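Odorant binding protein OBP69a (Ceratitis capitata, PDB 6HHE) probably binds small odorant molecules in a hydrophobic pocket enclosed by helices, as secreted insect odorant-binding proteins of the PBP/GOBP family do. Local coordinates at residues Glu26-Glu31 and Asn41-Cys46; Thr86-Gln91 and Glu105-Thr110. One frame throughout, in Å; residues are numbered along the deposited sequence.

From the N terminus, contact 1 comes first: the chain runs through helix 26-35, turns through a short connection and enters helix 42-55, and residues 26-31 meet 41-46 to close that loop. Contact 2 follows in series, where the end of helix 78-88 and the turn after it (86-91) are fastened to the end of helix 96-110 (105-110). The loops neither nest nor cross; the two centres lie 19 Å apart and the nearest atoms about 7 Å apart, without touching. Helix 96-110 relates the two regions: its Cys97 forms a disulfide with Cys46 of contact 1, while its Cys106 forms the disulfide with Cys88 inside contact 2.

Contact 1 of 2, residues Glu26-Glu31 and Asn41-Cys46; sequences EDLFIE and NQRLKC
Leu28 is the side chain that fills the gap between the two helices, and its two methyls part: CD1 goes mainly to Arg43 and touches Leu44 CB, CD2 goes to the Asn41 amide. CD1 sits over one face of the Arg43 guanidinium, offset toward the rim, with Arg43 NH2 3.7 Å from Leu28 CD1; the two side chains meet at about a right angle. On the other branch, Asn41 OD1 is 3.5 Å from Leu28 CD2. Beside this, Phe29 presents the CD1-CE1 side of its ring to Leu44: Leu44 CD1 lies 3.7 Å from Phe29 CE1, approaching obliquely. Leu44 reaches the ring because its CG is anti to the backbone N (chi1 180°).

On the outer margin the link is made through water. Water 1 donates to Asp27 OD2 at 2.7 Å and accepts from Arg43 NH2 at 2.9 Å, lying in the guanidinium plane at its edge, so acid and base are joined without direct contact. The Gly23 carbonyl and the Thr25 hydroxyl are both hydrogen-bonded to Arg43 NH1; the Thr25 hydroxyl also hydrogen-bonds with Asp27 OD1. These second-shell bonds fix the flat group against which Leu28 packs, while Phe47 meets the Phe29 ring edge-to-face.

The short helical segments cross at -83°, nearly perpendicular, their axes 10.3 Å apart at the closest. This is helix-on-helix packing across a short connection within the all-helical PBP/GOBP fold, with Cys46 at the end of the segment tied to Cys97 by one of the three disulfides characteristic of classical insect odorant-binding proteins.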
loop_
_atom_site.group_PDB
_atom_site.type_symbol
_atom_site.label_atom_id
_atom_site.label_comp_id
_atom_site.label_asym_id
_atom_site.label_seq_id
_atom_site.Cartn_x
_atom_site.Cartn_y
_atom_site.Cartn_z
ATOM N N GLU A 26 -1.750 2.344 -16.056
ATOM C CA GLU A 26 -0.893 3.485 -15.725
ATOM C C GLU A 26 -1.681 4.779 -15.525
ATOM O O GLU A 26 -1.284 5.610 -14.703
ATOM C CB GLU A 26 0.171 3.673 -16.808
ATOM C CG GLU A 26 1.191 4.808 -16.554
ATOM C CD GLU A 26 2.007 4.655 -15.260
ATOM O OE1 GLU A 26 2.575 5.668 -14.778
ATOM O OE2 GLU A 26 2.089 3.534 -14.722
ATOM N N ASP A 27 -2.811 4.959 -16.219
ATOM C CA ASP A 27 -3.618 6.163 -16.022
ATOM C C ASP A 27 -4.068 6.328 -14.577
ATOM O O ASP A 27 -4.161 7.469 -14.091
ATOM C CB ASP A 27 -4.818 6.169 -16.965
ATOM C CG ASP A 27 -5.751 5.022 -16.716
ATOM O OD1 ASP A 27 -5.311 3.884 -16.945
ATOM O OD2 ASP A 27 -6.905 5.245 -16.295
ATOM N N LEU A 28 -4.306 5.223 -13.865
ATOM C CA LEU A 28 -4.711 5.309 -12.465
ATOM C C LEU A 28 -3.571 5.789 -11.587
ATOM O O LEU A 28 -3.788 6.588 -10.666
ATOM C CB LEU A 28 -5.249 3.981 -11.955
ATOM C CG LEU A 28 -6.482 3.479 -12.708
ATOM C CD1 LEU A 28 -6.939 2.137 -12.226
ATOM C CD2 LEU A 28 -7.612 4.499 -12.578
ATOM N N PHE A 29 -2.361 5.297 -11.836
ATOM C CA PHE A 29 -1.211 5.776 -11.070
ATOM C C PHE A 29 -0.923 7.243 -11.367
ATOM O O PHE A 29 -0.668 8.045 -10.447
ATOM C CB PHE A 29 0.012 4.917 -11.400
ATOM C CG PHE A 29 -0.061 3.477 -10.899
ATOM C CD1 PHE A 29 -0.403 3.162 -9.591
ATOM C CD2 PHE A 29 0.263 2.434 -11.768
ATOM C CE1 PHE A 29 -0.421 1.791 -9.158
ATOM C CE2 PHE A 29 0.255 1.088 -11.335
ATOM C CZ PHE A 29 -0.103 0.771 -10.051
ATOM N N ILE A 30 -1.001 7.638 -12.642
ATOM C CA ILE A 30 -0.789 9.042 -12.993
ATOM C C ILE A 30 -1.833 9.913 -12.319
ATOM O O ILE A 30 -1.515 10.974 -11.764
ATOM C CB ILE A 30 -0.810 9.210 -14.516
ATOM C CG1 ILE A 30 0.428 8.557 -15.133
ATOM C CG2 ILE A 30 -0.903 10.689 -14.873
ATOM C CD1 ILE A 30 0.329 8.390 -16.651
ATOM N N GLU A 31 -3.096 9.471 -12.327
ATOM C CA GLU A 31 -4.143 10.275 -11.694
ATOM C C GLU A 31 -3.879 10.456 -10.206
ATOM O O GLU A 31 -4.029 11.563 -9.681
ATOM C CB GLU A 31 -5.506 9.632 -11.908
ATOM C CG GLU A 31 -6.583 10.305 -11.078
ATOM C CD GLU A 31 -7.223 11.470 -11.801
ATOM O OE1 GLU A 31 -6.805 11.743 -12.948
ATOM O OE2 GLU A 31 -8.147 12.101 -11.229
ATOM N N ASN A 41 -10.987 3.413 -7.831
ATOM C CA ASN A 41 -11.168 2.418 -8.872
ATOM C C ASN A 41 -10.775 1.088 -8.271
ATOM O O ASN A 41 -9.708 0.961 -7.599
ATOM C CB ASN A 41 -10.327 2.746 -10.109
ATOM C CG ASN A 41 -10.827 3.982 -10.859
ATOM O OD1 ASN A 41 -10.389 5.119 -10.621
ATOM N ND2 ASN A 41 -11.731 3.749 -11.798
ATOM N N GLN A 42 -11.619 0.092 -8.478
ATOM C CA GLN A 42 -11.375 -1.200 -7.848
ATOM C C GLN A 42 -10.065 -1.825 -8.258
ATOM O O GLN A 42 -9.418 -2.422 -7.412
ATOM C CB GLN A 42 -12.483 -2.195 -8.202
ATOM C CG GLN A 42 -13.868 -1.734 -7.728
ATOM C CD GLN A 42 -13.903 -1.464 -6.230
ATOM O OE1 GLN A 42 -14.124 -0.339 -5.822
ATOM N NE2 GLN A 42 -13.702 -2.495 -5.410
ATOM N N ARG A 43 -9.612 -1.627 -9.507
ATOM C CA ARG A 43 -8.338 -2.252 -9.874
ATOM C C ARG A 43 -7.165 -1.652 -9.104
ATOM O O ARG A 43 -6.241 -2.377 -8.759
ATOM C CB ARG A 43 -8.057 -2.135 -11.365
ATOM C CG ARG A 43 -8.958 -2.990 -12.184
ATOM C CD ARG A 43 -8.941 -2.585 -13.654
ATOM N NE ARG A 43 -9.501 -1.266 -13.889
ATOM C CZ ARG A 43 -8.857 -0.285 -14.535
ATOM N NH1 ARG A 43 -7.619 -0.448 -14.987
ATOM N NH2 ARG A 43 -9.471 0.899 -14.675
ATOM N N LEU A 44 -7.225 -0.354 -8.763
ATOM C CA LEU A 44 -6.174 0.237 -7.940
ATOM C C LEU A 44 -6.250 -0.297 -6.520
ATOM O O LEU A 44 -5.217 -0.611 -5.924
ATOM C CB LEU A 44 -6.273 1.732 -7.992
ATOM C CG LEU A 44 -5.224 2.493 -7.164
ATOM C CD1 LEU A 44 -3.799 2.150 -7.599
ATOM C CD2 LEU A 44 -5.423 3.999 -7.295
ATOM N N LYS A 45 -7.464 -0.423 -5.964
ATOM C CA LYS A 45 -7.609 -0.985 -4.626
ATOM C C LYS A 45 -7.002 -2.379 -4.585
ATOM O O LYS A 45 -6.290 -2.739 -3.634
ATOM C CB LYS A 45 -9.101 -1.052 -4.238
ATOM C CG LYS A 45 -9.828 0.281 -4.305
ATOM C CD LYS A 45 -11.225 0.135 -3.686
ATOM C CE LYS A 45 -11.887 1.442 -3.855
ATOM N NZ LYS A 45 -13.347 1.215 -3.514
ATOM N N CYS A 46 -7.269 -3.173 -5.606
ATOM C CA CYS A 46 -6.774 -4.541 -5.590
ATOM C C CYS A 46 -5.283 -4.616 -5.856
ATOM O O CYS A 46 -4.641 -5.520 -5.314
ATOM C CB CYS A 46 -7.524 -5.386 -6.580
ATOM S SG CYS A 46 -9.236 -5.698 -6.066
HETATM O O HOH W 1 -8.520 3.140 -16.240
#

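Contact 2 of 2, residues Thr86-Gln91 and Glu105-Thr110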
loop_
_atom_site.group_PDB
_atom_site.type_symbol
_atom_site.label_atom_id
_atom_site.label_comp_id
_atom_site.label_asym_id
_atom_site.label_seq_id
_atom_site.Cartn_x
_atom_site.Cartn_y
_atom_site.Cartn_z
ATOM N N THR A 86 0.634 2.449 14.426
ATOM C CA THR A 86 -0.178 2.839 15.589
ATOM C C THR A 86 -1.276 3.806 15.181
ATOM O O THR A 86 -2.390 3.746 15.736
ATOM C CB THR A 86 0.706 3.445 16.680
ATOM O OG1 THR A 86 1.320 4.650 16.224
ATOM C CG2 THR A 86 1.746 2.474 17.152
ATOM N N THR A 87 -1.007 4.688 14.198
ATOM C CA THR A 87 -2.026 5.669 13.816
ATOM C C THR A 87 -3.134 5.021 13.016
ATOM O O THR A 87 -4.308 5.394 13.164
ATOM C CB THR A 87 -1.390 6.795 13.014
ATOM O OG1 THR A 87 -0.327 7.392 13.783
ATOM C CG2 THR A 87 -2.422 7.846 12.649
ATOM N N CYS A 88 -2.787 4.091 12.134
ATOM C CA CYS A 88 -3.688 3.615 11.102
ATOM C C CYS A 88 -4.188 2.208 11.352
ATOM O O CYS A 88 -5.343 1.919 11.023
ATOM C CB CYS A 88 -3.008 3.673 9.734
ATOM S SG CYS A 88 -2.668 5.375 9.292
ATOM N N GLY A 89 -3.353 1.339 11.913
ATOM C CA GLY A 89 -3.779 -0.036 12.157
ATOM C C GLY A 89 -4.425 -0.637 10.929
ATOM O O GLY A 89 -3.894 -0.549 9.816
ATOM N N THR A 90 -5.550 -1.312 11.126
ATOM C CA THR A 90 -6.361 -1.822 10.032
ATOM C C THR A 90 -7.577 -0.915 9.890
ATOM O O THR A 90 -8.331 -0.717 10.852
ATOM C CB THR A 90 -6.793 -3.268 10.289
ATOM O OG1 THR A 90 -5.650 -4.084 10.501
ATOM C CG2 THR A 90 -7.563 -3.787 9.089
ATOM N N GLN A 91 -7.746 -0.315 8.713
ATOM C CA GLN A 91 -8.949 0.445 8.405
ATOM C C GLN A 91 -9.839 -0.498 7.606
ATOM O O GLN A 91 -9.667 -0.653 6.393
ATOM C CB GLN A 91 -8.641 1.718 7.622
ATOM C CG GLN A 91 -7.780 2.749 8.376
ATOM C CD GLN A 91 -8.501 3.336 9.551
ATOM O OE1 GLN A 91 -9.618 3.821 9.416
ATOM N NE2 GLN A 91 -7.863 3.311 10.721
ATOM N N GLU A 105 -5.142 4.986 2.460
ATOM C CA GLU A 105 -5.580 6.375 2.570
ATOM C C GLU A 105 -5.135 6.953 3.895
ATOM O O GLU A 105 -4.677 8.116 3.958
ATOM C CB GLU A 105 -7.096 6.485 2.437
ATOM C CG GLU A 105 -7.539 6.406 1.010
ATOM C CD GLU A 105 -9.018 6.639 0.861
ATOM O OE1 GLU A 105 -9.800 5.998 1.598
ATOM O OE2 GLU A 105 -9.389 7.481 0.021
ATOM N N CYS A 106 -5.250 6.167 4.976
ATOM C CA CYS A 106 -4.776 6.622 6.280
ATOM C C CYS A 106 -3.253 6.822 6.267
ATOM O O CYS A 106 -2.740 7.834 6.779
ATOM C CB CYS A 106 -5.227 5.634 7.333
ATOM S SG CYS A 106 -4.671 6.130 9.002
ATOM N N TYR A 107 -2.506 5.889 5.672
ATOM C CA TYR A 107 -1.046 6.061 5.576
ATOM C C TYR A 107 -0.669 7.343 4.861
ATOM O O TYR A 107 0.275 8.027 5.279
ATOM C CB TYR A 107 -0.419 4.891 4.827
ATOM C CG TYR A 107 -0.477 3.543 5.477
ATOM C CD1 TYR A 107 -0.674 3.359 6.861
ATOM C CD2 TYR A 107 -0.266 2.429 4.685
ATOM C CE1 TYR A 107 -0.657 2.073 7.400
ATOM C CE2 TYR A 107 -0.293 1.119 5.220
ATOM C CZ TYR A 107 -0.461 0.974 6.572
ATOM O OH TYR A 107 -0.468 -0.335 7.019
ATOM N N ILE A 108 -1.389 7.689 3.790
ATOM C CA ILE A 108 -1.060 8.868 2.987
ATOM C C ILE A 108 -1.293 10.129 3.800
ATOM O O ILE A 108 -0.493 11.085 3.729
ATOM C CB ILE A 108 -1.918 8.828 1.726
ATOM C CG1 ILE A 108 -1.384 7.784 0.737
ATOM C CG2 ILE A 108 -1.974 10.242 1.063
ATOM C CD1 ILE A 108 -2.397 7.396 -0.365
ATOM N N LYS A 109 -2.368 10.135 4.609
ATOM C CA LYS A 109 -2.634 11.276 5.497
ATOM C C LYS A 109 -1.584 11.384 6.591
ATOM O O LYS A 109 -1.202 12.506 6.986
ATOM C CB LYS A 109 -4.018 11.162 6.155
ATOM C CG LYS A 109 -5.177 11.421 5.209
ATOM C CD LYS A 109 -6.510 11.372 5.942
ATOM C CE LYS A 109 -7.666 11.538 4.967
ATOM N NZ LYS A 109 -7.610 10.496 3.901
ATOM N N THR A 110 -1.050 10.241 7.061
ATOM C CA THR A 110 -0.151 10.196 8.215
ATOM C C THR A 110 1.280 10.529 7.847
ATOM O O THR A 110 1.938 11.292 8.567
ATOM C CB THR A 110 -0.243 8.817 8.858
ATOM O OG1 THR A 110 -1.617 8.638 9.256
ATOM C CG2 THR A 110 0.682 8.677 10.073
HETATM O O HOH W 2 -1.186 -0.343 9.626
#
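The backbones come closest at Cys88 and Cys106, whose CA atoms are 5.8 Å apart, just where helix 78-88 ends and Gly89, with positive phi, leads the chain out of the helix. Between them runs the disulfide, Cys88 SG to Cys106 SG 2.2 Å, with a chi3 of -81°. Cys106 reaches across with its sulfur anti to its backbone N (chi1 180°), while the Cys88 sulfur, beside its own N, lies near the Tyr107 ring and the Thr110 hydroxyl.

Tyr107 packs against the bridge, with CE1 of its ring 3.7 Å from Cys88 CB. The Cys88 sulfur meets this ring in an oblique sulfur-aromatic contact. Further along the ring, water 2 lies at the edge, in plane, 2.7 Å from Tyr107 OH, and it donates to the carbonyl of Gly89, linking the phenol to the turn.

One helical turn beyond Cys106, Thr110 and Thr87 reach toward each other tip to tip, Thr87 CG2 lying 3.6 Å from Thr110 OG1. The hydrogen of that hydroxyl goes to the carbonyl of Cys106, 2.8 Å from Thr110 OG1 to Cys106 O. The donor stands above the carbonyl plane, and the same oxygen accepts from Thr110 N. The hydroxyl of Thr87 in turn hydrogen-bonds to the Glu83 carbonyl within its own helix. At the far end, Gln91 folds back so that its NE2 gives an almost straight bond to Cys88 O, while its CG rests on Cys106 CB.

Glu83 of helix 78-88, which touches Thr110, and Asn111, directly after helix 96-110, belong to the pocket that holds 2-(2-methoxyethoxy)ethanol. The disulfide is a covalent link that limits how far the end of helix 78-88 can move from the last turns of helix 96-110, and beside it the carbonyls of Cys106, Cys88 and Gly89 are met by Thr110, Gln91 and water 2.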